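Local coordinates for lipoprotein, putative (Bacillus anthracis, PDB 4NOH) that is a putative lipoprotein that may bind lipid, although its ligand and precise role remain unknown, at residues E58-K63 with I137-F142. Sequence-based numbering, arbitrary orientation. Where two conformers were deposited one is given.
Sequences ENMLKK and IGLASF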
loop_
_atom_site.group_PDB
_atom_site.type_symbol
_atom_site.label_atom_id
_atom_site.label_comp_id
_atom_site.label_asym_id
_atom_site.label_seq_id
_atom_site.Cartn_x
_atom_site.Cartn_y
_atom_site.Cartn_z
ATOM N N GLU A 58 -4.391 -1.741 10.533
ATOM C CA GLU A 58 -3.200 -2.616 10.604
ATOM C C GLU A 58 -1.909 -1.827 10.771
ATOM O O GLU A 58 -0.818 -2.392 10.678
ATOM C CB GLU A 58 -3.065 -3.512 9.374
ATOM C CG GLU A 58 -4.299 -4.319 9.098
ATOM C CD GLU A 58 -4.750 -5.113 10.297
ATOM O OE1 GLU A 58 -3.886 -5.686 11.011
ATOM O OE2 GLU A 58 -5.972 -5.150 10.524
ATOM N N ASN A 59 -2.025 -0.524 11.016
ATOM C CA ASN A 59 -0.870 0.355 11.207
ATOM C C ASN A 59 0.042 0.329 9.999
ATOM O O ASN A 59 1.257 0.469 10.132
ATOM C CB ASN A 59 -0.083 0.005 12.491
ATOM C CG ASN A 59 -0.821 0.395 13.771
ATOM O OD1 ASN A 59 -1.982 0.755 13.753
ATOM N ND2 ASN A 59 -0.122 0.330 14.889
HETATM N N MSE A 60 -0.541 0.190 8.804
HETATM C CA MSE A 60 0.273 0.047 7.591
HETATM C C MSE A 60 0.480 1.280 6.782
HETATM O O MSE A 60 1.284 1.271 5.860
HETATM C CB MSE A 60 -0.275 -1.109 6.725
HETATM C CG MSE A 60 0.275 -2.463 7.178
HETATM SE SE MSE A 60 2.280 -2.584 7.104
HETATM C CE MSE A 60 2.540 -2.817 9.021
ATOM N N LEU A 61 -0.273 2.330 7.079
ATOM C CA LEU A 61 -0.047 3.642 6.477
ATOM C C LEU A 61 0.783 4.407 7.473
ATOM O O LEU A 61 0.341 4.688 8.582
ATOM C CB LEU A 61 -1.341 4.352 6.112
ATOM C CG LEU A 61 -2.062 3.834 4.856
ATOM C CD1 LEU A 61 -3.438 4.436 4.778
ATOM C CD2 LEU A 61 -1.288 4.212 3.595
ATOM N N LYS A 62 1.982 4.789 7.079
ATOM C CA LYS A 62 2.918 5.392 8.012
ATOM C C LYS A 62 3.491 6.713 7.535
ATOM O O LYS A 62 3.935 6.823 6.399
ATOM C CB LYS A 62 4.093 4.409 8.253
ATOM C CG LYS A 62 3.666 2.998 8.688
ATOM C CD LYS A 62 4.811 2.180 9.246
ATOM C CE LYS A 62 4.372 0.799 9.699
ATOM N NZ LYS A 62 5.461 0.026 10.371
ATOM N N LYS A 63 3.489 7.704 8.423
ATOM C CA LYS A 63 4.042 9.000 8.106
ATOM C C LYS A 63 5.550 8.894 8.195
ATOM O O LYS A 63 6.089 8.273 9.124
ATOM C CB LYS A 63 3.559 10.064 9.093
ATOM C CG LYS A 63 4.071 11.465 8.767
ATOM C CD LYS A 63 3.832 12.483 9.888
ATOM C CE LYS A 63 2.484 12.326 10.567
ATOM N NZ LYS A 63 2.507 11.301 11.657
ATOM N N ILE A 137 -2.172 -5.554 -2.417
ATOM C CA ILE A 137 -1.167 -5.250 -1.443
ATOM C C ILE A 137 -1.390 -6.240 -0.340
ATOM O O ILE A 137 -2.445 -6.254 0.285
ATOM C CB ILE A 137 -1.332 -3.832 -0.853
ATOM C CG1 ILE A 137 -1.310 -2.747 -1.940
ATOM C CG2 ILE A 137 -0.293 -3.559 0.225
ATOM C CD1 ILE A 137 -2.127 -1.545 -1.560
ATOM N N GLY A 138 -0.398 -7.079 -0.103
ATOM C CA GLY A 138 -0.496 -8.086 0.917
ATOM C C GLY A 138 0.458 -7.853 2.062
ATOM O O GLY A 138 1.594 -7.442 1.871
ATOM N N LEU A 139 -0.019 -8.032 3.274
ATOM C CA LEU A 139 0.786 -7.976 4.457
ATOM C C LEU A 139 0.804 -9.374 5.047
ATOM O O LEU A 139 -0.232 -9.931 5.321
ATOM C CB LEU A 139 0.229 -6.983 5.489
ATOM C CG LEU A 139 0.904 -7.077 6.851
ATOM C CD1 LEU A 139 2.380 -6.708 6.744
ATOM C CD2 LEU A 139 0.196 -6.246 7.925
ATOM N N ALA A 140 1.979 -9.949 5.220
ATOM C CA ALA A 140 2.132 -11.240 5.896
ATOM C C ALA A 140 2.971 -11.041 7.163
ATOM O O ALA A 140 4.098 -10.520 7.097
ATOM C CB ALA A 140 2.809 -12.230 4.990
ATOM N N SER A 141 2.431 -11.425 8.304
ATOM C CA SER A 141 3.131 -11.327 9.570
ATOM C C SER A 141 3.641 -12.724 9.898
ATOM O O SER A 141 2.861 -13.652 10.039
ATOM C CB SER A 141 2.196 -10.759 10.640
ATOM O OG SER A 141 1.680 -9.474 10.248
ATOM N N PHE A 142 4.962 -12.885 9.976
ATOM C CA PHE A 142 5.565 -14.189 10.188
ATOM C C PHE A 142 5.737 -14.528 11.655
ATOM O O PHE A 142 5.948 -13.640 12.486
ATOM C CB PHE A 142 6.901 -14.256 9.441
ATOM C CG PHE A 142 6.739 -14.334 7.947
ATOM C CD1 PHE A 142 6.412 -13.201 7.201
ATOM C CD2 PHE A 142 6.856 -15.556 7.288
ATOM C CE1 PHE A 142 6.225 -13.300 5.833
ATOM C CE2 PHE A 142 6.694 -15.651 5.917
ATOM C CZ PHE A 142 6.351 -14.530 5.193
#
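Leu-139 reaches out from its strand and meets the side chain of Met-60, built here as selenomethionine, with both of its methyl groups. CD2 lies 3.9 Å from CG of Met-60, while CD1 sits 4.1 Å from the selenium, SE, so the branched end of the leucine is set against the middle of the Met-60 chain. The two side chains cross at about a right angle. In Leu-139 a chi1 of 170° puts CG anti to the backbone N, beside the carbonyl carbon, and this places the two methyls against Met-60; bends at chi2 and chi3 of Met-60 bring its CG near CD2 and its SE near CD1. This is the tight part, and both residues are buried.

On the Glu-58 side the packing thins out. Its CB comes only to 4.5 Å from Leu-139 CD2, and Glu-58 is partly exposed, with OE1 in a salt bridge to Lys-169 NZ. With 8.6 Å between the CA atoms of Met-60 and Leu-139, only side chains meet, and the atoms that touch are carbon and selenium, which makes the contact apolar.

Met-60 is placed here by the end of helix 49-57, which closes in a Schellman motif with Asn-59 at positive phi as C-prime. The chain then enters strand 61-65, the middle strand of a small antiparallel sheet, whereas Leu-139 belongs to strand 134-142 of the large mixed sheet, between strands 26-39 and 5-10. Val-7 of strand 5-10 touches both side chains, and Glu-58 rests on Asn-30 and Phe-32 of strand 26-39.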